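Local coordinates for protein angiogenin-1 (Salmo salar, PDB 7BFK) that probably cleaves RNA as a secreted endonuclease of the pancreatic ribonuclease family, at residues Gln5-Asn8 with His9-Gln13; Gln27-Ile30 with Leu31-Arg35; Val54-Ile57 with Cys58-Gly61. One frame throughout, in Å; residues are numbered along the deposited sequence.

Contact 1 (Gln5-Asn8 with His9-Gln13); sequences QQYN and HFLKQ
Four successive i to i+4 hydrogen bonds, from His-9 N to Gln-5 O through to Lys-12 N to Asn-8 O, join the two halves of one regular α-helical run; the third, Leu-11 N to Tyr-7 O, is 2.9 Å long and the straightest at the hydrogen (165°). The main side-chain contact follows this same pair. The isobutyl group of Leu-11 comes over one face of the Tyr-7 ring, with CD1 4.0 Å from the ring centroid and shifted toward the rim, a CH-pi contact. Its other methyl, CD2, meets ring atom CE1 of Tyr-7 at 3.6 Å. Tyr-7 carries CG anti to the backbone N (chi1 178°), which takes the ring out to the side of the helix, where the Leu-11 branch one turn on covers one face. Lys-12 lays its first methylenes alongside the carbonyl of Asn-8, CG standing 3.4 Å from Asn-8 O, before the chain bends at its end. The Phe-10 ring leads away from the preceding turn, leaving CB to approach Tyr-7 O at 3.3 Å. From this N-terminal helix of the pancreatic ribonuclease fold, Tyr-7 and Leu-11 pack on Pro-51 of helix 51-55, and Phe-10 on Val-54 of that helix and on Pro-112 of strand 111-113. His-9 meets His-114 edge-to-face, while Gln-13 O accepts a hydrogen bond from Asn-44 of strand 43-47.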
loop_
_atom_site.group_PDB
_atom_site.type_symbol
_atom_site.label_atom_id
_atom_site.label_comp_id
_atom_site.label_asym_id
_atom_site.label_seq_id
_atom_site.Cartn_x
_atom_site.Cartn_y
_atom_site.Cartn_z
ATOM N N GLN A 5 2.622 6.924 -14.163
ATOM C CA GLN A 5 3.259 5.621 -13.894
ATOM C C GLN A 5 3.383 5.394 -12.372
ATOM O O GLN A 5 3.381 4.227 -11.969
ATOM C CB GLN A 5 4.602 5.538 -14.606
ATOM C CG GLN A 5 5.132 4.114 -14.670
ATOM C CD GLN A 5 4.154 3.182 -15.347
ATOM O OE1 GLN A 5 3.937 2.052 -14.905
ATOM N NE2 GLN A 5 3.535 3.661 -16.418
ATOM N N GLN A 6 3.520 6.455 -11.573
ATOM C CA GLN A 6 3.637 6.336 -10.091
ATOM C C GLN A 6 2.286 5.905 -9.522
ATOM O O GLN A 6 2.261 5.193 -8.496
ATOM C CB GLN A 6 4.181 7.617 -9.468
ATOM C CG GLN A 6 5.699 7.640 -9.486
ATOM C CD GLN A 6 6.309 8.964 -9.109
ATOM O OE1 GLN A 6 5.639 10.003 -9.055
ATOM N NE2 GLN A 6 7.611 8.935 -8.876
ATOM N N TYR A 7 1.204 6.262 -10.196
ATOM C CA TYR A 7 -0.162 5.811 -9.810
ATOM C C TYR A 7 -0.253 4.311 -10.088
ATOM O O TYR A 7 -0.690 3.573 -9.203
ATOM C CB TYR A 7 -1.249 6.606 -10.523
ATOM C CG TYR A 7 -2.643 6.151 -10.190
ATOM C CD1 TYR A 7 -2.992 5.830 -8.888
ATOM C CD2 TYR A 7 -3.617 6.040 -11.170
ATOM C CE1 TYR A 7 -4.265 5.405 -8.564
ATOM C CE2 TYR A 7 -4.904 5.641 -10.862
ATOM C CZ TYR A 7 -5.231 5.320 -9.551
ATOM O OH TYR A 7 -6.489 4.905 -9.233
ATOM N N ASN A 8 0.159 3.857 -11.282
ATOM C CA ASN A 8 0.164 2.407 -11.615
ATOM C C ASN A 8 1.024 1.659 -10.590
ATOM O O ASN A 8 0.627 0.571 -10.137
ATOM C CB ASN A 8 0.653 2.121 -13.037
ATOM C CG ASN A 8 -0.350 2.566 -14.078
ATOM O OD1 ASN A 8 -0.492 3.761 -14.353
ATOM N ND2 ASN A 8 -1.068 1.605 -14.638
ATOM N N HIS A 9 2.182 2.214 -10.255
ATOM C CA HIS A 9 3.102 1.604 -9.262
ATOM C C HIS A 9 2.361 1.513 -7.905
ATOM O O HIS A 9 2.427 0.470 -7.258
ATOM C CB HIS A 9 4.396 2.408 -9.180
ATOM C CG HIS A 9 5.548 1.609 -8.665
ATOM N ND1 HIS A 9 5.371 0.480 -7.878
ATOM C CD2 HIS A 9 6.879 1.796 -8.765
ATOM C CE1 HIS A 9 6.546 -0.013 -7.547
ATOM N NE2 HIS A 9 7.493 0.783 -8.071
ATOM N N PHE A 10 1.674 2.572 -7.515
ATOM C CA PHE A 10 0.906 2.638 -6.236
ATOM C C PHE A 10 -0.146 1.529 -6.215
ATOM O O PHE A 10 -0.206 0.774 -5.241
ATOM C CB PHE A 10 0.276 4.011 -6.056
ATOM C CG PHE A 10 -0.572 4.115 -4.816
ATOM C CD1 PHE A 10 -1.873 3.645 -4.802
ATOM C CD2 PHE A 10 -0.047 4.651 -3.648
ATOM C CE1 PHE A 10 -2.635 3.706 -3.643
ATOM C CE2 PHE A 10 -0.819 4.723 -2.491
ATOM C CZ PHE A 10 -2.101 4.255 -2.495
ATOM N N LEU A 11 -0.939 1.403 -7.290
ATOM C CA LEU A 11 -1.987 0.363 -7.370
ATOM C C LEU A 11 -1.356 -1.020 -7.229
ATOM O O LEU A 11 -1.897 -1.829 -6.458
ATOM C CB LEU A 11 -2.735 0.503 -8.692
ATOM C CG LEU A 11 -3.534 1.781 -8.859
ATOM C CD1 LEU A 11 -4.212 1.797 -10.228
ATOM C CD2 LEU A 11 -4.584 1.915 -7.746
ATOM N N LYS A 12 -0.264 -1.296 -7.944
ATOM C CA LYS A 12 0.416 -2.617 -7.908
ATOM C C LYS A 12 0.899 -2.911 -6.482
ATOM O O LYS A 12 0.712 -4.014 -6.010
ATOM C CB LYS A 12 1.626 -2.653 -8.849
ATOM C CG LYS A 12 1.328 -2.747 -10.344
ATOM C CD LYS A 12 2.590 -2.478 -11.182
ATOM C CE LYS A 12 2.343 -2.189 -12.650
ATOM N NZ LYS A 12 2.232 -3.425 -13.457
ATOM N N GLN A 13 1.490 -1.926 -5.819
ATOM C CA GLN A 13 2.041 -2.091 -4.449
ATOM C C GLN A 13 0.947 -2.111 -3.355
ATOM O O GLN A 13 1.150 -2.834 -2.373
ATOM C CB GLN A 13 2.980 -0.933 -4.167
ATOM C CG GLN A 13 3.691 -1.034 -2.839
ATOM C CD GLN A 13 4.955 -0.219 -2.878
ATOM O OE1 GLN A 13 5.094 0.785 -2.192
ATOM N NE2 GLN A 13 5.863 -0.622 -3.749
#

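Contact 2 (Gln27-Ile30 with Leu31-Arg35); sequences QMEI and LNLNR
Asn-32 N donates to Met-28 O over 2.7 Å, the shortest of three i to i+4 bonds that carry the last part of α-helix 24-32 of this ribonuclease A-type fold into a type I β turn from Asn-32 to Arg-35. The amide of Asn-32 folds back beside this bond: CG is anti to the carbonyl carbon (chi1 -70°) and lies 3.3 Å from Met-28 O. Although buried, the amide is satisfied at both ends, ND2 giving a hydrogen bond to Tyr-94 OH and OD1 accepting one from Lys-41 N. A leucine here would probably leave the Lys-41 amide and the Tyr-94 hydroxyl without these mates, loosening the tie between the helix end and their segments. The doubly bent Met-28 chain crosses that of Leu-31 at a slant, and SD and CE both come within 4.1 Å of Leu-31 CD1; both residues also touch Asn-44 of strand 43-47. Glu-29 and Leu-33 run side by side in the same direction, with CG of Glu-29 4.0 Å from Leu-33 CD1, and the carboxylate continues to His-89 NE2 through OE1. In the same turn, Leu-33 N donates to Glu-29 O at 2.8 Å, and Leu-33 CG rests 3.1 Å from that same oxygen.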
loop_
_atom_site.group_PDB
_atom_site.type_symbol
_atom_site.label_atom_id
_atom_site.label_comp_id
_atom_site.label_asym_id
_atom_site.label_seq_id
_atom_site.Cartn_x
_atom_site.Cartn_y
_atom_site.Cartn_z
ATOM N N GLN A 27 2.224 -12.417 -2.101
ATOM C CA GLN A 27 2.198 -10.981 -2.491
ATOM C C GLN A 27 3.515 -10.290 -2.117
ATOM O O GLN A 27 4.010 -9.506 -2.955
ATOM C CB GLN A 27 0.968 -10.282 -1.924
ATOM C CG GLN A 27 -0.328 -10.856 -2.466
ATOM C CD GLN A 27 -0.308 -10.927 -3.972
ATOM O OE1 GLN A 27 0.012 -9.956 -4.648
ATOM N NE2 GLN A 27 -0.627 -12.096 -4.507
ATOM N N MET A 28 4.083 -10.562 -0.935
ATOM C CA MET A 28 5.354 -9.918 -0.511
ATOM C C MET A 28 6.496 -10.429 -1.400
ATOM O O MET A 28 7.359 -9.620 -1.775
ATOM C CB MET A 28 5.679 -10.176 0.966
ATOM C CG MET A 28 4.705 -9.528 1.934
ATOM S SD MET A 28 4.439 -7.741 1.614
ATOM C CE MET A 28 6.104 -7.116 1.791
ATOM N N GLU A 29 6.501 -11.722 -1.746
ATOM C CA GLU A 29 7.552 -12.291 -2.627
ATOM C C GLU A 29 7.613 -11.420 -3.890
ATOM O O GLU A 29 8.726 -10.979 -4.275
ATOM C CB GLU A 29 7.261 -13.754 -2.956
ATOM C CG GLU A 29 8.470 -14.496 -3.480
ATOM C CD GLU A 29 8.196 -15.920 -3.934
ATOM O OE1 GLU A 29 9.144 -16.727 -3.928
ATOM O OE2 GLU A 29 7.041 -16.209 -4.306
ATOM N N ILE A 30 6.451 -11.134 -4.471
ATOM C CA ILE A 30 6.298 -10.284 -5.691
ATOM C C ILE A 30 6.994 -8.933 -5.471
ATOM O O ILE A 30 7.772 -8.537 -6.336
ATOM C CB ILE A 30 4.813 -10.100 -6.058
ATOM C CG1 ILE A 30 4.118 -11.436 -6.346
ATOM C CG2 ILE A 30 4.666 -9.126 -7.212
ATOM C CD1 ILE A 30 4.883 -12.347 -7.279
ATOM N N LEU A 31 6.687 -8.231 -4.374
ATOM C CA LEU A 31 7.323 -6.931 -4.034
ATOM C C LEU A 31 8.827 -7.121 -3.777
ATOM O O LEU A 31 9.613 -6.301 -4.257
ATOM C CB LEU A 31 6.661 -6.330 -2.786
ATOM C CG LEU A 31 5.232 -5.819 -2.947
ATOM C CD1 LEU A 31 4.726 -5.268 -1.619
ATOM C CD2 LEU A 31 5.131 -4.751 -4.040
ATOM N N ASN A 32 9.213 -8.144 -3.020
ATOM C CA ASN A 32 10.628 -8.338 -2.585
ATOM C C ASN A 32 11.531 -8.637 -3.790
ATOM O O ASN A 32 12.681 -8.126 -3.800
ATOM C CB ASN A 32 10.728 -9.395 -1.489
ATOM C CG ASN A 32 10.133 -8.907 -0.182
ATOM O OD1 ASN A 32 10.034 -7.709 0.032
ATOM N ND2 ASN A 32 9.757 -9.820 0.691
ATOM N N LEU A 33 11.038 -9.403 -4.766
ATOM C CA LEU A 33 11.819 -9.799 -5.977
ATOM C C LEU A 33 12.223 -8.568 -6.797
ATOM O O LEU A 33 13.153 -8.701 -7.599
ATOM C CB LEU A 33 10.989 -10.767 -6.824
ATOM C CG LEU A 33 10.808 -12.162 -6.233
ATOM C CD1 LEU A 33 9.696 -12.916 -6.943
ATOM C CD2 LEU A 33 12.114 -12.945 -6.284
ATOM N N ASN A 34 11.552 -7.422 -6.623
ATOM C CA ASN A 34 11.864 -6.185 -7.395
ATOM C C ASN A 34 12.703 -5.208 -6.567
ATOM O O ASN A 34 13.105 -4.172 -7.133
ATOM C CB ASN A 34 10.612 -5.499 -7.952
ATOM C CG ASN A 34 10.203 -6.041 -9.308
ATOM O OD1 ASN A 34 9.986 -7.243 -9.471
ATOM N ND2 ASN A 34 10.097 -5.161 -10.290
ATOM N N ARG A 35 12.998 -5.534 -5.307
ATOM C CA ARG A 35 13.782 -4.656 -4.395
ATOM C C ARG A 35 15.272 -4.964 -4.522
ATOM O O ARG A 35 15.667 -6.127 -4.548
ATOM C CB ARG A 35 13.339 -4.854 -2.941
ATOM C CG ARG A 35 11.831 -4.884 -2.755
ATOM C CD ARG A 35 11.371 -4.822 -1.311
ATOM N NE ARG A 35 11.535 -3.498 -0.726
ATOM C CZ ARG A 35 12.325 -3.208 0.300
ATOM N NH1 ARG A 35 13.026 -4.157 0.898
ATOM N NH2 ARG A 35 12.392 -1.966 0.738
#

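Contact 3 (Val54-Ile57 with Cys58-Gly61); sequences VQAI and CTGG
Thr-59 N and Gly-61 N approach the carbonyl of Ala-56 from opposite faces of its plane, so that Ala-56 O takes two backbone hydrogen bonds. The Thr-59 donor stands well above the plane, 70° out of it, at 2.9 Å from Ala-56 O, whereas that of Gly-61, 2.8 Å from the same oxygen, is less steeply tilted. The neighbouring carbonyl of Gln-55 is likewise approached from above its plane, by Cys-58 N. This is a turn following helix 51-55: the bonds of Cys-58 and Thr-59 span three residues, as in a 3-10 helix, and the bond of Gly-61 spans five. That 6-to-1 bond, with positive phi (118°) at Gly-60, recalls a Schellman motif, but the companion 5-to-2 bond is missing, since Gly-60 N lies 4.6 Å from Ile-57 O. Both glycines suit the bend. In this conformation a side chain on Gly-60 would press on the carbonyl oxygen of Thr-59, and a CB on Gly-61 would clash with Ala-56 O. Cys-58 sets CB 3.3 Å from Gln-55 O and sends SG to the disulfide with Cys-107, which pins the turn to strand 93-108. Ile-57 faces the same strand, packing on Val-103 and Ile-105, and NE2 of the Gln-55 side chain donates to Lys-110 O. Beyond the turn, Gly-61 pairs through its backbone with Asn-73. Thr-59 holds its hydroxyl between its own backbone N and carbonyl carbon (chi1 62°), and OG1 comes to rest 3.5 Å from Ala-56 CA.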
loop_
_atom_site.group_PDB
_atom_site.type_symbol
_atom_site.label_atom_id
_atom_site.label_comp_id
_atom_site.label_asym_id
_atom_site.label_seq_id
_atom_site.Cartn_x
_atom_site.Cartn_y
_atom_site.Cartn_z
ATOM N N VAL A 54 -9.785 4.679 -4.361
ATOM C CA VAL A 54 -8.506 5.169 -3.784
ATOM C C VAL A 54 -8.127 6.484 -4.475
ATOM O O VAL A 54 -7.665 7.390 -3.756
ATOM C CB VAL A 54 -7.389 4.109 -3.857
ATOM C CG1 VAL A 54 -6.122 4.601 -3.182
ATOM C CG2 VAL A 54 -7.833 2.785 -3.241
ATOM N N GLN A 55 -8.324 6.610 -5.798
ATOM C CA GLN A 55 -7.969 7.858 -6.524
ATOM C C GLN A 55 -8.811 8.999 -5.934
ATOM O O GLN A 55 -8.275 10.108 -5.769
ATOM C CB GLN A 55 -8.147 7.732 -8.040
ATOM C CG GLN A 55 -7.768 9.013 -8.786
ATOM C CD GLN A 55 -7.757 8.887 -10.293
ATOM O OE1 GLN A 55 -8.521 8.129 -10.891
ATOM N NE2 GLN A 55 -6.869 9.640 -10.926
ATOM N N ALA A 56 -10.049 8.705 -5.548
ATOM C CA ALA A 56 -11.006 9.692 -4.996
ATOM C C ALA A 56 -10.433 10.360 -3.735
ATOM O O ALA A 56 -10.847 11.486 -3.444
ATOM C CB ALA A 56 -12.334 9.023 -4.718
ATOM N N ILE A 57 -9.537 9.694 -2.997
ATOM C CA ILE A 57 -8.915 10.266 -1.760
ATOM C C ILE A 57 -8.245 11.600 -2.119
ATOM O O ILE A 57 -8.225 12.519 -1.269
ATOM C CB ILE A 57 -7.913 9.282 -1.121
ATOM C CG1 ILE A 57 -8.616 8.036 -0.588
ATOM C CG2 ILE A 57 -7.105 9.972 -0.027
ATOM C CD1 ILE A 57 -7.680 6.897 -0.235
ATOM N N CYS A 58 -7.730 11.684 -3.336
ATOM C CA CYS A 58 -6.990 12.845 -3.874
ATOM C C CYS A 58 -7.963 13.879 -4.472
ATOM O O CYS A 58 -7.551 15.021 -4.613
ATOM C CB CYS A 58 -5.984 12.395 -4.931
ATOM S SG CYS A 58 -4.688 11.279 -4.312
ATOM N N THR A 59 -9.217 13.504 -4.751
ATOM C CA THR A 59 -10.197 14.393 -5.452
ATOM C C THR A 59 -11.570 14.446 -4.764
ATOM O O THR A 59 -12.566 14.199 -5.449
ATOM C CB THR A 59 -10.370 13.949 -6.909
ATOM O OG1 THR A 59 -10.906 12.623 -6.933
ATOM C CG2 THR A 59 -9.071 13.987 -7.680
ATOM N N GLY A 60 -11.627 14.765 -3.469
ATOM C CA GLY A 60 -12.898 14.976 -2.749
ATOM C C GLY A 60 -13.125 13.994 -1.623
ATOM O O GLY A 60 -14.042 14.231 -0.808
ATOM N N GLY A 61 -12.327 12.930 -1.546
ATOM C CA GLY A 61 -12.548 11.883 -0.550
ATOM C C GLY A 61 -11.521 11.883 0.557
ATOM O O GLY A 61 -11.536 10.913 1.320
#

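In the fold
From the N terminus the contacts follow in series, none enclosing or crossing another: each joins adjacent turns of a single run and closes no long loop. Contact 1 lies in helix 5-14, between the other two. Toward contact 2 in helix 24-32 it reaches with Gln-13, whose CA is 4.1 Å from Leu-31 CD2. On the other flank it meets contact 3, which begins at the end of helix 51-55, where Tyr-7 OH approaches Gln-55 CB to 3.5 Å. Contacts 2 and 3 do not touch; their centres are about 27 Å apart, on opposite sides of the chain's centre. The N-terminal helix thus bridges two outlying helices, both attached to the curved antiparallel sheet of the pancreatic ribonuclease fold.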